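PDB 2G6G: GNA33 from Neisseria gonorrhoeae FA 1090, which probably cleaves the beta-1,4 linkage between MurNAc and GlcNAc in peptidoglycan as an exolytic lytic transglycosylase, leaving a 1,6-anhydro bond in the MurNAc residue. Local coordinates for residues D146-P151 and G200-S205; L330-M335 and M371-G376; P352-T357 and Y407-L412. All blocks are in the same frame, centred on the assembly; numbering follows the deposited sequence.

Contact 1 of 3, residues D146-P151 and G200-S205; sequences DFISVP and GRFEGS. With SO4 (sulfate ion), chain B.
I148 and G200 form an antiparallel hydrogen-bonded pair where two strands, whose short axes run at 111°, come together: I148 N donates to G200 O (2.7 Å) and G200 N returns a bond to I148 O (2.8 Å). Water 1 extends the link beyond the pair, donating a hydrogen bond to D146 O and accepting one from F202 N. On the face of I148, its CG1, set beside the backbone N (chi1 -49°), meets F202 CE1 obliquely at 3.5 Å; this apolar branch packs against the phenyl ring, the two side chains crossing at about a right angle. H182 and F207 also meet that ring. Just before strand 148-151, D146 runs side by side with R201: D146 OD2 lies near the guanidinium plane, at its NE edge, in a long salt bridge of 3.7 Å that leaves the buried NE without a hydrogen-bond partner. D146 OD1 is hydrogen-bonded to Y210 OH and OD2 makes a salt bridge with K224 NZ, while R201 NH2 turns to E203 OE1 (2.7 Å). Past the strand, S205 N and OG both bind a sulfate ion, probably from the crystallisation liquor, which R206 shares. Strands 148-151, 197-203 and 206-209 make a small antiparallel sheet in the MltA-specific insert domain, and S149 of the first also bonds to N171 and G173.

Contact 2 of 3, residues L330-M335 and M371-G376; sequences LGTPLM and MAQDTG
L330 and Q373 bring an irregular segment, 330-335, against strand 365-374, with a single direct backbone bond, L330 N to Q373 O (3.2 Å), whose donor is tilted 34° from the carbonyl plane. The strand belongs to the 3D domain, a family of the double-psi beta-barrel clan, and the arrangement is consistent with a loop packed on a strand of such a barrel rather than a strand pairing. Water 2 gives the same Q373 O a second donor and also donates to T332 O, bridging loop and strand beside the direct bond.

Q373 suits this place because it is both long and polar. Its CB and CG serve as hydrocarbon: CG meets L330 CD2 at 3.9 Å, while L334, sliding past in the opposite direction, lays CD2 against CB at 4.0 Å. With CG beside the backbone N (chi1 -67°) and the chain extended beyond it, the buried amide reaches helix 58-72, where NE2 donates to S64 O. L334 also turns CD1 across D374, 3.8 Å from OD1; that carboxylate is held by Y121 at OD1 and by A329 N at OD2, and a glycerol molecule lies nearby. The other end of the Q373 amide is satisfied by water 3, which donates to OE1 at 2.7 Å and accepts from M335 N at 2.8 Å.

Contact 3 of 3, residues P352-T357 and Y407-L412; sequences PLFVAT and YVWQLL
F354 and W409 sit at the middle of a regular antiparallel pairing in which the strand axes approach to 4.7 Å, their N-to-C directions 162° apart. Backbone bonds carry the register. F354 and W409 exchange both bonds of a hydrogen-bonded pair, A356 and Y407 do the same two residues further along, and L411 N adds a nearly straight bond to P352 O (2.8 Å). Between them, L353 with Q410 and V355 with V408 are non-hydrogen-bonded pairs, where CA-H...O contacts such as V408 CA to F354 O (3.3 Å) fill in.

Aromatic packing dominates the face of F354, A356, Y407 and W409. The edge of F354 turns toward the face of the W409 six-membered ring in an offset edge-to-face stack, centroids 5.8 Å apart and planes at 68°. F354 CG lies opposite the backbone N (chi1 -166°) and W409 CG beside its own, which brings CD2 of F354 within 3.7 Å of CE3 of W409. The CB of A356 meets the edge of the indole, near its plane, at W409 CZ3 (3.9 Å). M50 touches F354, and V45 and P51 touch W409. On this side too, P352, lacking an N-H but still offering its carbonyl, packs its CB on L411 CB.

Aliphatic packing takes over on the other face. L353 CD2 rests on V408 CB at 3.8 Å, and V355 and V408 lie side by side, pointing the same way; V385 of strand 384-391 touches all three. Branched side chains suit such a buried position, whereas Q410 brings a polar end that T348 N satisfies.

Strand 365-374 flanks one partner and strand 103-110 the other, which makes this an interior strand pair of the 3D domain, probably part of a double-psi-like beta-barrel.

How the contacts relate
Contacts 2 and 3 are buried and lie in the same part of the fold, while contact 1 is only partly buried and stands in the insert domain, its centre 44 Å from that of contact 3 and on the opposite side of the chain's centre. Of contact 2, only strand 365-374 pairs beside strand 352-358 of contact 3, and M371 SE packs on P352 CA at 3.7 Å. Contact 1 comes no closer to contact 2 than about 17 Å between nearest atoms. Chemistry follows place: a salt-bridge network of D146, R201 and E203 beside the strand pairing of contact 1, ordered waters and a buried amide under the loop of contact 2, and hydrophobic and aromatic side chains on a regular strand pair in contact 3.

Contact 1 of 3, residues D146-P151 and G200-S205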
loop_
_atom_site.group_PDB
_atom_site.type_symbol
_atom_site.label_atom_id
_atom_site.label_comp_id
_atom_site.label_asym_id
_atom_site.label_seq_id
_atom_site.Cartn_x
_atom_site.Cartn_y
_atom_site.Cartn_z
ATOM N N ASP A 146 22.791 -8.770 -6.621
ATOM C CA ASP A 146 23.399 -9.545 -5.518
ATOM C C ASP A 146 22.528 -9.537 -4.258
ATOM O O ASP A 146 22.950 -9.984 -3.215
ATOM C CB ASP A 146 24.806 -9.000 -5.194
ATOM C CG ASP A 146 24.770 -7.583 -4.583
ATOM O OD1 ASP A 146 23.781 -6.840 -4.776
ATOM O OD2 ASP A 146 25.730 -7.203 -3.891
ATOM N N PHE A 147 21.314 -9.025 -4.373
ATOM C CA PHE A 147 20.393 -8.851 -3.252
ATOM C C PHE A 147 19.743 -10.199 -2.940
ATOM O O PHE A 147 19.069 -10.758 -3.779
ATOM C CB PHE A 147 19.325 -7.804 -3.663
ATOM C CG PHE A 147 18.256 -7.546 -2.630
ATOM C CD1 PHE A 147 18.432 -6.577 -1.649
ATOM C CD2 PHE A 147 17.049 -8.247 -2.671
ATOM C CE1 PHE A 147 17.422 -6.300 -0.689
ATOM C CE2 PHE A 147 16.052 -8.011 -1.740
ATOM C CZ PHE A 147 16.225 -7.015 -0.746
ATOM N N ILE A 148 19.947 -10.717 -1.737
ATOM C CA ILE A 148 19.390 -12.006 -1.397
ATOM C C ILE A 148 18.403 -11.877 -0.245
ATOM O O ILE A 148 18.743 -11.352 0.810
ATOM C CB ILE A 148 20.491 -13.039 -0.996
ATOM C CG1 ILE A 148 21.648 -13.082 -2.009
ATOM C CG2 ILE A 148 19.875 -14.413 -0.735
ATOM C CD1 ILE A 148 21.321 -13.620 -3.385
ATOM N N SER A 149 17.183 -12.363 -0.460
ATOM C CA SER A 149 16.179 -12.424 0.592
ATOM C C SER A 149 16.118 -13.839 1.166
ATOM O O SER A 149 16.074 -14.834 0.434
ATOM C CB SER A 149 14.800 -11.997 0.073
ATOM O OG SER A 149 13.825 -12.069 1.120
ATOM N N VAL A 150 16.140 -13.918 2.499
ATOM C CA VAL A 150 16.130 -15.193 3.194
ATOM C C VAL A 150 14.986 -15.179 4.208
ATOM O O VAL A 150 14.980 -14.324 5.099
ATOM C CB VAL A 150 17.487 -15.408 3.874
ATOM C CG1 VAL A 150 17.485 -16.677 4.720
ATOM C CG2 VAL A 150 18.609 -15.406 2.828
ATOM N N PRO A 151 13.988 -16.087 4.063
ATOM C CA PRO A 151 12.890 -16.154 5.073
ATOM C C PRO A 151 13.414 -16.425 6.489
ATOM O O PRO A 151 14.285 -17.283 6.682
ATOM C CB PRO A 151 12.024 -17.324 4.587
ATOM C CG PRO A 151 12.310 -17.418 3.092
ATOM C CD PRO A 151 13.790 -17.083 2.985
ATOM N N GLY A 200 20.375 -9.637 2.395
ATOM C CA GLY A 200 21.825 -9.535 2.496
ATOM C C GLY A 200 22.477 -9.908 1.186
ATOM O O GLY A 200 21.806 -10.020 0.152
ATOM N N ARG A 201 23.785 -10.098 1.222
ATOM C CA ARG A 201 24.560 -10.436 0.030
ATOM C C ARG A 201 25.678 -11.363 0.470
ATOM O O ARG A 201 26.136 -11.263 1.605
ATOM C CB ARG A 201 25.163 -9.171 -0.597
ATOM C CG ARG A 201 25.776 -8.240 0.418
ATOM C CD ARG A 201 26.341 -6.961 -0.203
ATOM N NE ARG A 201 27.678 -7.181 -0.733
ATOM C CZ ARG A 201 28.813 -6.873 -0.111
ATOM N NH1 ARG A 201 28.822 -6.298 1.092
ATOM N NH2 ARG A 201 29.955 -7.134 -0.723
ATOM N N PHE A 202 26.119 -12.241 -0.433
ATOM C CA PHE A 202 27.221 -13.148 -0.165
ATOM C C PHE A 202 28.539 -12.446 -0.410
ATOM O O PHE A 202 28.724 -11.735 -1.398
ATOM C CB PHE A 202 27.108 -14.418 -1.011
ATOM C CG PHE A 202 25.884 -15.225 -0.706
ATOM C CD1 PHE A 202 24.784 -15.215 -1.580
ATOM C CD2 PHE A 202 25.808 -15.980 0.458
ATOM C CE1 PHE A 202 23.632 -15.924 -1.268
ATOM C CE2 PHE A 202 24.664 -16.727 0.762
ATOM C CZ PHE A 202 23.578 -16.697 -0.094
ATOM N N GLU A 203 29.461 -12.629 0.512
ATOM C CA GLU A 203 30.740 -11.960 0.383
ATOM C C GLU A 203 31.785 -12.838 1.054
ATOM O O GLU A 203 31.766 -12.981 2.263
ATOM C CB GLU A 203 30.647 -10.556 0.999
ATOM C CG GLU A 203 31.972 -9.863 1.231
ATOM C CD GLU A 203 32.628 -9.382 -0.042
ATOM O OE1 GLU A 203 31.886 -9.040 -1.008
ATOM O OE2 GLU A 203 33.891 -9.332 -0.074
ATOM N N GLY A 204 32.657 -13.460 0.261
ATOM C CA GLY A 204 33.588 -14.449 0.804
ATOM C C GLY A 204 32.822 -15.563 1.514
ATOM O O GLY A 204 31.901 -16.149 0.949
ATOM N N SER A 205 33.178 -15.827 2.765
ATOM C CA SER A 205 32.576 -16.901 3.552
ATOM C C SER A 205 31.305 -16.476 4.280
ATOM O O SER A 205 30.697 -17.276 4.970
ATOM C CB SER A 205 33.588 -17.412 4.572
ATOM O OG SER A 205 33.801 -16.462 5.607
HETATM S S SO4 B . 36.476 -14.229 4.606
HETATM O O1 SO4 B . 36.031 -13.045 5.338
HETATM O O2 SO4 B . 36.171 -15.350 5.454
HETATM O O3 SO4 B . 37.879 -14.179 4.230
HETATM O O4 SO4 B . 35.710 -14.323 3.373
HETATM O O HOH W 1 24.828 -11.854 -3.084
#

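Contact 2 of 3, residues L330-M335 and M371-G376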
loop_
_atom_site.group_PDB
_atom_site.type_symbol
_atom_site.label_atom_id
_atom_site.label_comp_id
_atom_site.label_asym_id
_atom_site.label_seq_id
_atom_site.Cartn_x
_atom_site.Cartn_y
_atom_site.Cartn_z
ATOM N N LEU A 330 -4.259 -6.716 -3.268
ATOM C CA LEU A 330 -5.062 -7.593 -4.079
ATOM C C LEU A 330 -4.367 -7.930 -5.395
ATOM O O LEU A 330 -4.765 -8.866 -6.081
ATOM C CB LEU A 330 -6.440 -6.979 -4.339
ATOM C CG LEU A 330 -7.470 -7.782 -5.153
ATOM C CD1 LEU A 330 -7.816 -9.094 -4.458
ATOM C CD2 LEU A 330 -8.742 -6.971 -5.411
ATOM N N GLY A 331 -3.336 -7.169 -5.744
ATOM C CA GLY A 331 -2.526 -7.464 -6.938
ATOM C C GLY A 331 -3.067 -6.722 -8.142
ATOM O O GLY A 331 -2.761 -7.042 -9.275
ATOM N N THR A 332 -3.817 -5.672 -7.853
ATOM C CA THR A 332 -4.691 -5.016 -8.795
ATOM C C THR A 332 -4.524 -3.462 -8.715
ATOM O O THR A 332 -4.309 -2.929 -7.630
ATOM C CB THR A 332 -6.126 -5.557 -8.461
ATOM O OG1 THR A 332 -6.650 -6.311 -9.569
ATOM C CG2 THR A 332 -7.056 -4.521 -7.927
ATOM N N PRO A 333 -4.597 -2.739 -9.859
ATOM C CA PRO A 333 -4.390 -1.272 -9.827
ATOM C C PRO A 333 -5.512 -0.496 -9.114
ATOM O O PRO A 333 -6.702 -0.773 -9.320
ATOM C CB PRO A 333 -4.342 -0.887 -11.308
ATOM C CG PRO A 333 -5.151 -1.986 -12.017
ATOM C CD PRO A 333 -4.904 -3.238 -11.220
ATOM N N LEU A 334 -5.145 0.487 -8.297
ATOM C CA LEU A 334 -6.117 1.201 -7.454
ATOM C C LEU A 334 -6.701 2.436 -8.116
ATOM O O LEU A 334 -5.969 3.233 -8.708
ATOM C CB LEU A 334 -5.458 1.632 -6.135
ATOM C CG LEU A 334 -4.746 0.578 -5.303
ATOM C CD1 LEU A 334 -4.135 1.247 -4.056
ATOM C CD2 LEU A 334 -5.658 -0.579 -4.922
HETATM N N MSE A 335 -8.017 2.612 -7.982
HETATM C CA MSE A 335 -8.694 3.822 -8.454
HETATM C C MSE A 335 -8.681 4.931 -7.406
HETATM O O MSE A 335 -9.135 4.731 -6.288
HETATM C CB MSE A 335 -10.148 3.522 -8.803
HETATM C CG MSE A 335 -10.932 4.732 -9.320
HETATM SE SE MSE A 335 -12.616 4.104 -10.083
HETATM C CE MSE A 335 -11.821 2.997 -11.452
HETATM N N MSE A 371 -13.344 0.341 -2.483
HETATM C CA MSE A 371 -13.076 -1.085 -2.566
HETATM C C MSE A 371 -11.905 -1.373 -1.648
HETATM O O MSE A 371 -10.884 -0.734 -1.753
HETATM C CB MSE A 371 -12.755 -1.489 -4.000
HETATM C CG MSE A 371 -13.878 -1.198 -4.973
HETATM SE SE MSE A 371 -15.547 -2.070 -4.464
HETATM C CE MSE A 371 -16.761 -0.540 -4.477
ATOM N N ALA A 372 -12.072 -2.341 -0.753
ATOM C CA ALA A 372 -11.052 -2.708 0.215
ATOM C C ALA A 372 -9.994 -3.539 -0.505
ATOM O O ALA A 372 -9.972 -4.749 -0.356
ATOM C CB ALA A 372 -11.688 -3.533 1.370
ATOM N N GLN A 373 -9.136 -2.897 -1.301
ATOM C CA GLN A 373 -8.245 -3.627 -2.226
ATOM C C GLN A 373 -6.773 -3.590 -1.809
ATOM O O GLN A 373 -5.909 -4.075 -2.519
ATOM C CB GLN A 373 -8.412 -3.121 -3.672
ATOM C CG GLN A 373 -9.805 -3.436 -4.270
ATOM C CD GLN A 373 -10.070 -2.697 -5.578
ATOM O OE1 GLN A 373 -9.325 -1.777 -5.935
ATOM N NE2 GLN A 373 -11.134 -3.091 -6.297
ATOM N N ASP A 374 -6.491 -3.011 -0.655
ATOM C CA ASP A 374 -5.112 -2.840 -0.213
ATOM C C ASP A 374 -4.965 -3.131 1.293
ATOM O O ASP A 374 -5.968 -3.321 1.984
ATOM C CB ASP A 374 -4.621 -1.439 -0.595
ATOM C CG ASP A 374 -3.081 -1.369 -0.754
ATOM O OD1 ASP A 374 -2.556 -0.245 -0.907
ATOM O OD2 ASP A 374 -2.408 -2.423 -0.719
ATOM N N THR A 375 -3.717 -3.231 1.770
ATOM C CA THR A 375 -3.402 -3.412 3.185
ATOM C C THR A 375 -2.190 -2.539 3.491
ATOM O O THR A 375 -1.596 -1.955 2.577
ATOM C CB THR A 375 -3.057 -4.897 3.547
ATOM O OG1 THR A 375 -1.884 -5.311 2.830
ATOM C CG2 THR A 375 -4.192 -5.842 3.167
ATOM N N GLY A 376 -1.813 -2.454 4.765
ATOM C CA GLY A 376 -0.651 -1.648 5.186
ATOM C C GLY A 376 -0.197 -2.002 6.582
ATOM O O GLY A 376 -1.002 -2.341 7.437
HETATM O O HOH W 2 -4.828 -4.117 -5.214
HETATM O O HOH W 3 -9.710 0.509 -7.244
#

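Contact 3 of 3, residues P352-T357 and Y407-L412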
loop_
_atom_site.group_PDB
_atom_site.type_symbol
_atom_site.label_atom_id
_atom_site.label_comp_id
_atom_site.label_asym_id
_atom_site.label_seq_id
_atom_site.Cartn_x
_atom_site.Cartn_y
_atom_site.Cartn_z
ATOM N N PRO A 352 -16.418 -4.406 -1.245
ATOM C CA PRO A 352 -16.897 -3.020 -1.131
ATOM C C PRO A 352 -17.061 -2.627 0.339
ATOM O O PRO A 352 -17.577 -3.392 1.158
ATOM C CB PRO A 352 -18.275 -3.061 -1.801
ATOM C CG PRO A 352 -18.240 -4.284 -2.724
ATOM C CD PRO A 352 -17.344 -5.266 -2.009
ATOM N N LEU A 353 -16.669 -1.403 0.643
ATOM C CA LEU A 353 -16.674 -0.903 1.990
ATOM C C LEU A 353 -17.345 0.475 1.939
ATOM O O LEU A 353 -16.810 1.393 1.339
ATOM C CB LEU A 353 -15.219 -0.747 2.473
ATOM C CG LEU A 353 -14.704 -1.292 3.798
ATOM C CD1 LEU A 353 -13.584 -0.379 4.364
ATOM C CD2 LEU A 353 -15.786 -1.490 4.854
ATOM N N PHE A 354 -18.501 0.627 2.561
ATOM C CA PHE A 354 -19.103 1.944 2.641
ATOM C C PHE A 354 -18.428 2.604 3.802
ATOM O O PHE A 354 -18.401 2.030 4.895
ATOM C CB PHE A 354 -20.620 1.878 2.871
ATOM C CG PHE A 354 -21.304 3.182 2.640
ATOM C CD1 PHE A 354 -21.559 3.617 1.357
ATOM C CD2 PHE A 354 -21.673 3.985 3.695
ATOM C CE1 PHE A 354 -22.165 4.818 1.133
ATOM C CE2 PHE A 354 -22.283 5.207 3.461
ATOM C CZ PHE A 354 -22.524 5.607 2.172
ATOM N N VAL A 355 -17.842 3.776 3.549
ATOM C CA VAL A 355 -17.163 4.554 4.590
ATOM C C VAL A 355 -17.876 5.898 4.760
ATOM O O VAL A 355 -18.099 6.633 3.793
ATOM C CB VAL A 355 -15.663 4.770 4.277
ATOM C CG1 VAL A 355 -14.937 5.588 5.422
ATOM C CG2 VAL A 355 -14.992 3.446 4.100
ATOM N N ALA A 356 -18.249 6.206 5.987
ATOM C CA ALA A 356 -18.851 7.514 6.290
ATOM C C ALA A 356 -17.845 8.332 7.054
ATOM O O ALA A 356 -17.456 7.969 8.170
ATOM C CB ALA A 356 -20.115 7.347 7.102
ATOM N N THR A 357 -17.399 9.426 6.460
ATOM C CA THR A 357 -16.456 10.296 7.154
ATOM C C THR A 357 -16.587 11.703 6.598
ATOM O O THR A 357 -17.504 11.966 5.798
ATOM C CB THR A 357 -15.011 9.716 7.113
ATOM O OG1 THR A 357 -14.139 10.509 7.928
ATOM C CG2 THR A 357 -14.455 9.603 5.645
ATOM N N TYR A 407 -16.923 5.572 9.967
ATOM C CA TYR A 407 -17.810 4.474 10.307
ATOM C C TYR A 407 -17.848 3.580 9.081
ATOM O O TYR A 407 -17.837 4.076 7.979
ATOM C CB TYR A 407 -19.201 5.027 10.670
ATOM C CG TYR A 407 -19.136 6.031 11.827
ATOM C CD1 TYR A 407 -18.859 7.384 11.603
ATOM C CD2 TYR A 407 -19.306 5.611 13.139
ATOM C CE1 TYR A 407 -18.785 8.288 12.671
ATOM C CE2 TYR A 407 -19.230 6.496 14.199
ATOM C CZ TYR A 407 -18.988 7.834 13.961
ATOM O OH TYR A 407 -18.898 8.703 15.035
ATOM N N VAL A 408 -17.816 2.268 9.255
ATOM C CA VAL A 408 -17.703 1.388 8.093
ATOM C C VAL A 408 -18.733 0.264 8.084
ATOM O O VAL A 408 -19.148 -0.247 9.121
ATOM C CB VAL A 408 -16.222 0.805 7.837
ATOM C CG1 VAL A 408 -15.108 1.896 7.934
ATOM C CG2 VAL A 408 -15.890 -0.252 8.828
ATOM N N TRP A 409 -19.137 -0.084 6.856
ATOM C CA TRP A 409 -19.999 -1.214 6.534
ATOM C C TRP A 409 -19.280 -1.990 5.425
ATOM O O TRP A 409 -18.811 -1.400 4.447
ATOM C CB TRP A 409 -21.349 -0.731 5.998
ATOM C CG TRP A 409 -22.207 0.063 6.981
ATOM C CD1 TRP A 409 -23.302 -0.397 7.650
ATOM C CD2 TRP A 409 -22.033 1.434 7.394
ATOM N NE1 TRP A 409 -23.830 0.604 8.445
ATOM C CE2 TRP A 409 -23.071 1.733 8.305
ATOM C CE3 TRP A 409 -21.124 2.442 7.060
ATOM C CZ2 TRP A 409 -23.238 2.999 8.870
ATOM C CZ3 TRP A 409 -21.287 3.700 7.628
ATOM C CH2 TRP A 409 -22.326 3.960 8.540
ATOM N N GLN A 410 -19.159 -3.299 5.617
ATOM C CA GLN A 410 -18.560 -4.197 4.638
ATOM C C GLN A 410 -19.670 -4.887 3.857
ATOM O O GLN A 410 -20.545 -5.514 4.450
ATOM C CB GLN A 410 -17.687 -5.227 5.371
ATOM C CG GLN A 410 -17.092 -6.309 4.501
ATOM C CD GLN A 410 -16.105 -7.207 5.234
ATOM O OE1 GLN A 410 -15.202 -7.714 4.620
ATOM N NE2 GLN A 410 -16.287 -7.415 6.536
ATOM N N LEU A 411 -19.659 -4.743 2.529
ATOM C CA LEU A 411 -20.641 -5.422 1.695
ATOM C C LEU A 411 -20.042 -6.725 1.230
ATOM O O LEU A 411 -18.928 -6.761 0.712
ATOM C CB LEU A 411 -21.084 -4.546 0.506
ATOM C CG LEU A 411 -22.245 -3.530 0.700
ATOM C CD1 LEU A 411 -21.923 -2.468 1.750
ATOM C CD2 LEU A 411 -22.466 -2.876 -0.664
ATOM N N LEU A 412 -20.763 -7.812 1.434
ATOM C CA LEU A 412 -20.296 -9.113 0.943
ATOM C C LEU A 412 -21.362 -9.761 0.096
ATOM O O LEU A 412 -22.535 -9.512 0.314
ATOM C CB LEU A 412 -19.867 -10.035 2.102
ATOM C CG LEU A 412 -18.735 -9.480 2.970
ATOM C CD1 LEU A 412 -18.700 -10.122 4.358
ATOM C CD2 LEU A 412 -17.392 -9.627 2.247
#